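Local coordinates for protein N-acetyl-beta-D glucosaminidase (Rhizomucor miehei CAU432, PDB 4ZM6) that probably cleaves terminal beta-linked N-acetylhexosamine residues and transfers acetyl groups to glucosamine, binding acetyl coenzyme A in a GCN5-related region, at residues A[543-546]-A[547-551]; A[627-630]-A[631-635]. All coordinates share one frame; numbering follows the deposited sequence.

From the N terminus, strand 540-543 leads into contact 1; both contacts lie in the first of the two acetyltransferase regions. Contact 1 marks the turn from this strand, an outermost strand of a five-stranded mixed sheet, into helix 546-561. Contact 2 comes later, in the first turns of helix 627-642, which connects strands 608-618 and 646-649. Each is local and encloses no long loop, and the two run in series without nesting or crossing. Their nearest atoms stay about 8 Å apart. Strand 540-543 relates them: it leads into contact 1, while its Val-541 packs on Leu-630, Leu-631 and Ala-634 of contact 2.

Contact 1: A[543-546]-A[547-551]; sequences DYRN and DDDLD
Tyr-544 meets Asp-549 and Leu-550 where strand 540-543 of the GNAT region turns into helix 546-561, and the contact illustrates how a helix start can be fastened by contacts between near neighbours in sequence. With CG anti to the backbone N (chi1 168°), the tyrosine lays its ring alongside the first turn, CE1 lying 3.5 Å from Asp-549 CB. Its OH reaches on to Leu-550 CD1, while Phe-597 meets the ring edge-to-face.

Arg-545 follows at the N-cap position and is held at both backbone polar atoms. Arg-545 N lies 2.9 Å from Asp-549 OD2, its N-H almost straight (171°), and comes in from above the carboxylate plane. Arg-545 O accepts a bond from Asp-549 N at 2.8 Å and, more weakly, one from Asp-548 N. Asp-549 thus grips the cap residue through main chain and side chain together, and its OD1 forms a salt bridge with Arg-588. The Arg-545 side chain bends at chi3 (-55°) and brings NE to 3.0 Å from Asp-548 OD2 in a salt bridge. The oxygen lies in the guanidinium plane and is met at its anti lone pair, although the carboxylate is turned well out of that plane. Both partners also face the second subunit: Asp-548 OD1 pairs with Lys-262 of that subunit, and Arg-545 NH2 donates to the carbonyl of Arg-258 there.

Asn-546 opens the helix proper, its carbonyl O receiving a weak bond from Leu-550 N. At the first turn a water bridges neighbouring residues, donating to Asn-546 OD1 at 3.0 Å and accepting from Asp-547 N at 2.7 Å.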
ATOM      1  N   ASP A 543     -10.588   4.414  -5.235  1.00 56.34           N
ATOM      2  CA  ASP A 543     -11.529   3.809  -4.307  1.00 52.14           C
ATOM      3  C   ASP A 543     -12.802   4.635  -4.279  1.00 50.30           C
ATOM      4  O   ASP A 543     -12.761   5.866  -4.298  1.00 51.09           O
ATOM      5  CB  ASP A 543     -10.930   3.715  -2.906  1.00 51.40           C
ATOM      6  CG  ASP A 543      -9.831   2.676  -2.811  1.00 53.28           C
ATOM      7  OD1 ASP A 543     -10.004   1.573  -3.366  1.00 55.20           O
ATOM      8  OD2 ASP A 543      -8.791   2.953  -2.179  1.00 55.18           O
ATOM      9  N   TYR A 544     -13.931   3.942  -4.258  1.00 48.61           N
ATOM     10  CA  TYR A 544     -15.231   4.581  -4.146  1.00 49.89           C
ATOM     11  C   TYR A 544     -15.366   5.212  -2.758  1.00 50.97           C
ATOM     12  O   TYR A 544     -15.064   4.573  -1.747  1.00 49.76           O
ATOM     13  CB  TYR A 544     -16.338   3.545  -4.398  1.00 49.80           C
ATOM     14  CG  TYR A 544     -17.742   3.984  -4.037  1.00 49.11           C
ATOM     15  CD1 TYR A 544     -18.418   4.929  -4.800  1.00 48.59           C
ATOM     16  CD2 TYR A 544     -18.404   3.430  -2.943  1.00 48.00           C
ATOM     17  CE1 TYR A 544     -19.706   5.320  -4.473  1.00 48.75           C
ATOM     18  CE2 TYR A 544     -19.689   3.813  -2.617  1.00 47.38           C
ATOM     19  CZ  TYR A 544     -20.334   4.756  -3.380  1.00 48.27           C
ATOM     20  OH  TYR A 544     -21.611   5.136  -3.039  1.00 52.61           O
ATOM     21  N   ARG A 545     -15.785   6.476  -2.727  1.00 51.91           N
ATOM     22  CA  ARG A 545     -16.063   7.187  -1.483  1.00 52.63           C
ATOM     23  C   ARG A 545     -17.538   7.551  -1.489  1.00 53.12           C
ATOM     24  O   ARG A 545     -17.967   8.426  -2.244  1.00 52.01           O
ATOM     25  CB  ARG A 545     -15.210   8.454  -1.365  1.00 54.02           C
ATOM     26  CG  ARG A 545     -13.706   8.210  -1.385  1.00 55.75           C
ATOM     27  CD  ARG A 545     -12.917   9.473  -1.052  1.00 56.99           C
ATOM     28  NE  ARG A 545     -13.244  10.608  -1.926  1.00 58.72           N
ATOM     29  CZ  ARG A 545     -12.708  10.842  -3.126  1.00 59.64           C
ATOM     30  NH1 ARG A 545     -11.804  10.017  -3.652  1.00 61.98           N
ATOM     31  NH2 ARG A 545     -13.086  11.913  -3.815  1.00 59.09           N
ATOM     32  N   ASN A 546     -18.317   6.870  -0.653  1.00 54.29           N
ATOM     33  CA  ASN A 546     -19.768   7.037  -0.661  1.00 55.51           C
ATOM     34  C   ASN A 546     -20.241   8.466  -0.354  1.00 54.86           C
ATOM     35  O   ASN A 546     -21.252   8.911  -0.899  1.00 55.45           O
ATOM     36  CB  ASN A 546     -20.448   6.006   0.259  1.00 57.48           C
ATOM     37  CG  ASN A 546     -20.118   6.206   1.728  1.00 59.50           C
ATOM     38  OD1 ASN A 546     -18.951   6.291   2.112  1.00 60.75           O
ATOM     39  ND2 ASN A 546     -21.150   6.262   2.560  1.00 61.30           N
ATOM     40  N   ASP A 547     -19.504   9.195   0.480  1.00 54.34           N
ATOM     41  CA  ASP A 547     -19.864  10.583   0.783  1.00 55.48           C
ATOM     42  C   ASP A 547     -19.812  11.486  -0.449  1.00 55.60           C
ATOM     43  O   ASP A 547     -20.663  12.357  -0.615  1.00 56.30           O
ATOM     44  CB  ASP A 547     -18.969  11.154   1.887  1.00 57.99           C
ATOM     45  CG  ASP A 547     -19.224  10.505   3.253  1.00 61.55           C
ATOM     46  OD1 ASP A 547     -20.341   9.981   3.488  1.00 63.73           O
ATOM     47  OD2 ASP A 547     -18.304  10.527   4.100  1.00 61.25           O
ATOM     48  N   ASP A 548     -18.829  11.265  -1.320  1.00 55.84           N
ATOM     49  CA  ASP A 548     -18.614  12.114  -2.494  1.00 53.31           C
ATOM     50  C   ASP A 548     -19.209  11.569  -3.795  1.00 52.51           C
ATOM     51  O   ASP A 548     -19.625  12.344  -4.653  1.00 50.92           O
ATOM     52  CB  ASP A 548     -17.113  12.336  -2.695  1.00 54.40           C
ATOM     53  CG  ASP A 548     -16.450  12.981  -1.496  1.00 54.85           C
ATOM     54  OD1 ASP A 548     -17.057  13.911  -0.919  1.00 55.53           O
ATOM     55  OD2 ASP A 548     -15.325  12.564  -1.131  1.00 53.79           O
ATOM     56  N   ASP A 549     -19.244  10.245  -3.941  1.00 53.35           N
ATOM     57  CA  ASP A 549     -19.522   9.609  -5.237  1.00 52.67           C
ATOM     58  C   ASP A 549     -20.933   9.032  -5.408  1.00 54.01           C
ATOM     59  O   ASP A 549     -21.309   8.636  -6.516  1.00 53.76           O
ATOM     60  CB  ASP A 549     -18.506   8.491  -5.476  1.00 51.53           C
ATOM     61  CG  ASP A 549     -17.067   8.976  -5.395  1.00 51.45           C
ATOM     62  OD1 ASP A 549     -16.817  10.182  -5.638  1.00 50.11           O
ATOM     63  OD2 ASP A 549     -16.183   8.142  -5.092  1.00 51.31           O
ATOM     64  N   LEU A 550     -21.710   8.982  -4.328  1.00 54.82           N
ATOM     65  CA  LEU A 550     -23.010   8.308  -4.356  1.00 53.85           C
ATOM     66  C   LEU A 550     -23.992   8.948  -5.342  1.00 53.95           C
ATOM     67  O   LEU A 550     -24.668   8.239  -6.088  1.00 55.10           O
ATOM     68  CB  LEU A 550     -23.618   8.256  -2.951  1.00 53.57           C
ATOM     69  CG  LEU A 550     -25.031   7.674  -2.819  1.00 54.30           C
ATOM     70  CD1 LEU A 550     -25.087   6.246  -3.348  1.00 54.02           C
ATOM     71  CD2 LEU A 550     -25.499   7.739  -1.370  1.00 53.43           C
ATOM     72  N   ASP A 551     -24.078  10.276  -5.345  1.00 54.61           N
ATOM     73  CA  ASP A 551     -24.995  10.978  -6.257  1.00 54.48           C
ATOM     74  C   ASP A 551     -24.662  10.700  -7.714  1.00 53.00           C
ATOM     75  O   ASP A 551     -25.556  10.501  -8.529  1.00 52.91           O
ATOM     76  CB  ASP A 551     -24.976  12.489  -6.013  1.00 55.10           C
ATOM     77  CG  ASP A 551     -25.729  12.886  -4.763  1.00 55.03           C
ATOM     78  OD1 ASP A 551     -26.924  12.542  -4.654  1.00 55.23           O
ATOM     79  OD2 ASP A 551     -25.126  13.556  -3.900  1.00 56.28           O
TER
HETATM   80  O   HOH W   1     -17.109   8.658   1.654  1.00 41.76           O

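Contact 2: A[627-630]-A[631-635]; sequences VGTL and LHDAA. With ACO (acetyl coenzyme *a), chain C.
The pyrophosphate-binding N terminus of helix 627-642 lies in the beta-alpha-beta unit formed with strands 608-618 and 646-649, and its opening turn passes directly into residues 631-635. At the start of the helix, ahead of the first i to i+4 bonds, Gly-628 N donates to O4A of acetyl-CoA at 2.8 Å. Since Gly-628 has no side chain, the pyrophosphate can lie close against its backbone. Thr-629 grips the other phosphate: chi1 of -68° sets OG1 beside its own backbone N, and both reach O2A, the hydroxyl at 2.5 Å and the N-H only weakly. Lys-677 NZ also bonds to OG1.

One turn on, the ladder continues with Leu-631 N to Val-627 O at 3.1 Å and His-632 N to Gly-628 O at 2.9 Å. Val-627 and Leu-631 point the same way, CG1 meeting CD1 at 4.1 Å. Asp-633 lies alongside Thr-629, with its OD1 near the threonine CG2; its carboxylate is held by Thr-109 and Ser-107, joining this helix to the glycoside hydrolase part of the chain. Phosphates met by N-H groups at a glycine-containing helix start are characteristic of the acetyl-CoA site of the GNAT fold.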
ATOM      1  N   VAL A 627     -12.620   1.542 -20.411  1.00 53.50           N
ATOM      2  CA  VAL A 627     -12.912   1.864 -19.012  1.00 51.00           C
ATOM      3  C   VAL A 627     -13.465   0.646 -18.286  1.00 50.80           C
ATOM      4  O   VAL A 627     -13.054   0.344 -17.167  1.00 51.53           O
ATOM      5  CB  VAL A 627     -13.914   3.027 -18.882  1.00 49.97           C
ATOM      6  CG1 VAL A 627     -14.304   3.247 -17.422  1.00 48.70           C
ATOM      7  CG2 VAL A 627     -13.326   4.298 -19.482  1.00 49.93           C
ATOM      8  N   GLY A 628     -14.406  -0.045 -18.924  1.00 50.53           N
ATOM      9  CA  GLY A 628     -14.957  -1.278 -18.366  1.00 50.22           C
ATOM     10  C   GLY A 628     -13.850  -2.252 -18.010  1.00 49.38           C
ATOM     11  O   GLY A 628     -13.871  -2.883 -16.952  1.00 46.61           O
ATOM     12  N   THR A 629     -12.867  -2.344 -18.897  1.00 50.14           N
ATOM     13  CA  THR A 629     -11.750  -3.261 -18.733  1.00 50.21           C
ATOM     14  C   THR A 629     -10.837  -2.840 -17.585  1.00 49.44           C
ATOM     15  O   THR A 629     -10.391  -3.686 -16.810  1.00 49.67           O
ATOM     16  CB  THR A 629     -10.968  -3.389 -20.054  1.00 50.50           C
ATOM     17  OG1 THR A 629     -11.792  -4.072 -21.007  1.00 50.73           O
ATOM     18  CG2 THR A 629      -9.670  -4.164 -19.868  1.00 50.95           C
ATOM     19  N   LEU A 630     -10.564  -1.543 -17.474  1.00 48.97           N
ATOM     20  CA  LEU A 630      -9.817  -1.018 -16.326  1.00 50.45           C
ATOM     21  C   LEU A 630     -10.419  -1.473 -15.007  1.00 49.17           C
ATOM     22  O   LEU A 630      -9.731  -2.070 -14.174  1.00 47.25           O
ATOM     23  CB  LEU A 630      -9.784   0.507 -16.336  1.00 53.37           C
ATOM     24  CG  LEU A 630      -8.467   1.120 -16.788  1.00 58.05           C
ATOM     25  CD1 LEU A 630      -8.189   0.831 -18.257  1.00 59.22           C
ATOM     26  CD2 LEU A 630      -8.506   2.617 -16.527  1.00 61.91           C
ATOM     27  N   LEU A 631     -11.708  -1.179 -14.840  1.00 47.96           N
ATOM     28  CA  LEU A 631     -12.434  -1.458 -13.601  1.00 46.39           C
ATOM     29  C   LEU A 631     -12.520  -2.951 -13.348  1.00 45.33           C
ATOM     30  O   LEU A 631     -12.326  -3.410 -12.225  1.00 45.44           O
ATOM     31  CB  LEU A 631     -13.847  -0.863 -13.665  1.00 45.32           C
ATOM     32  CG  LEU A 631     -13.921   0.664 -13.690  1.00 44.22           C
ATOM     33  CD1 LEU A 631     -15.325   1.144 -14.009  1.00 43.52           C
ATOM     34  CD2 LEU A 631     -13.438   1.248 -12.372  1.00 44.81           C
ATOM     35  N   HIS A 632     -12.818  -3.693 -14.405  1.00 44.89           N
ATOM     36  CA  HIS A 632     -12.927  -5.143 -14.347  1.00 45.21           C
ATOM     37  C   HIS A 632     -11.634  -5.787 -13.840  1.00 46.63           C
ATOM     38  O   HIS A 632     -11.660  -6.694 -13.005  1.00 46.98           O
ATOM     39  CB  HIS A 632     -13.279  -5.657 -15.740  1.00 45.35           C
ATOM     40  CG  HIS A 632     -13.312  -7.144 -15.854  1.00 45.04           C
ATOM     41  ND1 HIS A 632     -12.169  -7.907 -15.931  1.00 46.04           N
ATOM     42  CD2 HIS A 632     -14.348  -8.007 -15.929  1.00 45.02           C
ATOM     43  CE1 HIS A 632     -12.499  -9.179 -16.035  1.00 45.61           C
ATOM     44  NE2 HIS A 632     -13.814  -9.265 -16.037  1.00 45.97           N
ATOM     45  N   ASP A 633     -10.504  -5.307 -14.348  1.00 48.07           N
ATOM     46  CA  ASP A 633      -9.197  -5.798 -13.932  1.00 48.01           C
ATOM     47  C   ASP A 633      -8.885  -5.444 -12.477  1.00 45.88           C
ATOM     48  O   ASP A 633      -8.358  -6.271 -11.731  1.00 43.81           O
ATOM     49  CB  ASP A 633      -8.114  -5.259 -14.870  1.00 51.53           C
ATOM     50  CG  ASP A 633      -8.145  -5.926 -16.235  1.00 55.90           C
ATOM     51  OD1 ASP A 633      -9.239  -6.336 -16.685  1.00 60.93           O
ATOM     52  OD2 ASP A 633      -7.074  -6.056 -16.855  1.00 58.84           O
ATOM     53  N   ALA A 634      -9.218  -4.221 -12.075  1.00 45.49           N
ATOM     54  CA  ALA A 634      -9.079  -3.802 -10.676  1.00 45.10           C
ATOM     55  C   ALA A 634      -9.845  -4.748  -9.760  1.00 45.91           C
ATOM     56  O   ALA A 634      -9.372  -5.102  -8.686  1.00 46.53           O
ATOM     57  CB  ALA A 634      -9.572  -2.374 -10.491  1.00 44.10           C
ATOM     58  N   ALA A 635     -11.021  -5.176 -10.208  1.00 46.85           N
ATOM     59  CA  ALA A 635     -11.826  -6.125  -9.452  1.00 48.87           C
ATOM     60  C   ALA A 635     -11.145  -7.489  -9.309  1.00 48.91           C
ATOM     61  O   ALA A 635     -11.050  -8.015  -8.200  1.00 50.90           O
ATOM     62  CB  ALA A 635     -13.201  -6.282 -10.086  1.00 50.35           C
TER
HETATM   63  N1A ACO C 901     -10.586   1.347 -29.661  0.80 59.84           N
HETATM   64  C2A ACO C 901     -11.356   0.446 -30.316  0.80 59.53           C
HETATM   65  N3A ACO C 901     -12.115  -0.476 -29.684  0.80 60.18           N
HETATM   66  C4A ACO C 901     -12.158  -0.546 -28.327  0.80 60.39           C
HETATM   67  C5A ACO C 901     -11.335   0.402 -27.551  0.80 59.34           C
HETATM   68  C6A ACO C 901     -10.524   1.386 -28.305  0.80 59.59           C
HETATM   69  N6A ACO C 901      -9.755   2.287 -27.648  0.80 58.58           N
HETATM   70  N7A ACO C 901     -11.538   0.122 -26.259  0.80 59.05           N
HETATM   71  C8A ACO C 901     -12.410  -0.918 -26.198  0.80 61.28           C
HETATM   72  N9A ACO C 901     -12.776  -1.324 -27.430  0.80 61.07           N
HETATM   73  C1B ACO C 901     -13.724  -2.435 -27.723  0.80 62.21           C
HETATM   74  C2B ACO C 901     -13.006  -3.761 -27.963  0.80 63.83           C
HETATM   75  O2B ACO C 901     -13.535  -4.404 -29.129  0.80 66.40           O
HETATM   76  C3B ACO C 901     -13.215  -4.585 -26.701  0.80 63.77           C
HETATM   77  O3B ACO C 901     -13.384  -5.997 -26.932  0.80 67.23           O
HETATM   78  P3B ACO C 901     -14.685  -6.752 -27.545  0.80 68.97           P
HETATM   79  O7A ACO C 901     -15.592  -6.998 -26.357  0.80 67.93           O
HETATM   80  O8A ACO C 901     -15.231  -5.835 -28.616  0.80 63.26           O
HETATM   81  O9A ACO C 901     -14.091  -8.017 -28.097  0.80 67.29           O
HETATM   82  C4B ACO C 901     -14.408  -3.925 -26.012  0.80 60.63           C
HETATM   83  O4B ACO C 901     -14.594  -2.628 -26.600  0.80 60.51           O
HETATM   84  C5B ACO C 901     -14.189  -3.814 -24.509  0.80 56.48           C
HETATM   85  O5B ACO C 901     -14.942  -2.704 -24.040  0.80 49.89           O
HETATM   86  P1A ACO C 901     -14.413  -1.743 -22.874  0.80 44.53           P
HETATM   87  O1A ACO C 901     -14.328  -0.349 -23.450  0.80 43.14           O
HETATM   88  O2A ACO C 901     -13.227  -2.327 -22.156  0.80 40.38           O
HETATM   89  O3A ACO C 901     -15.706  -1.913 -21.940  0.80 41.16           O
HETATM   90  P2A ACO C 901     -16.757  -0.722 -21.758  0.80 38.98           P
HETATM   91  O4A ACO C 901     -16.011   0.472 -21.211  0.80 39.63           O
HETATM   92  O5A ACO C 901     -17.560  -0.565 -23.017  0.80 38.66           O
HETATM   93  O6A ACO C 901     -17.696  -1.359 -20.623  0.80 39.62           O
HETATM   94  CBP ACO C 901     -19.642  -2.700 -20.090  0.80 39.55           C
HETATM   95  CCP ACO C 901     -18.321  -2.623 -20.835  0.80 39.55           C
HETATM   96  CDP ACO C 901     -19.398  -2.574 -18.593  0.80 39.95           C
HETATM   97  CEP ACO C 901     -20.275  -4.054 -20.371  0.80 40.03           C
HETATM   98  CAP ACO C 901     -20.515  -1.555 -20.610  0.80 39.85           C
HETATM   99  OAP ACO C 901     -21.029  -1.895 -21.894  0.80 39.54           O
HETATM  100  C9P ACO C 901     -21.648  -1.196 -19.691  0.80 41.38           C
HETATM  101  O9P ACO C 901     -21.494  -0.280 -18.895  0.80 44.57           O
HETATM  102  N8P ACO C 901     -22.790  -1.873 -19.789  0.80 41.08           N
HETATM  103  C7P ACO C 901     -23.925  -1.523 -18.957  0.80 39.71           C
HETATM  104  C6P ACO C 901     -25.012  -2.585 -18.957  0.80 38.56           C
HETATM  105  C5P ACO C 901     -24.657  -3.881 -18.251  0.80 37.60           C
HETATM  106  O5P ACO C 901     -25.256  -4.869 -18.642  0.80 40.13           O
HETATM  107  N4P ACO C 901     -23.779  -3.934 -17.236  0.80 35.28           N
HETATM  108  C3P ACO C 901     -23.500  -5.177 -16.511  0.80 34.77           C
HETATM  109  C2P ACO C 901     -24.399  -5.370 -15.283  0.80 35.05           C
HETATM  110  S1P ACO C 901     -24.465  -7.055 -14.724  0.80 35.52           S
HETATM  111  C   ACO C 901     -23.223  -7.189 -13.631  0.80 35.90           C
HETATM  112  O   ACO C 901     -22.457  -6.259 -13.448  0.80 36.26           O
HETATM  113  CH3 ACO C 901     -23.082  -8.485 -12.900  0.80 36.14           C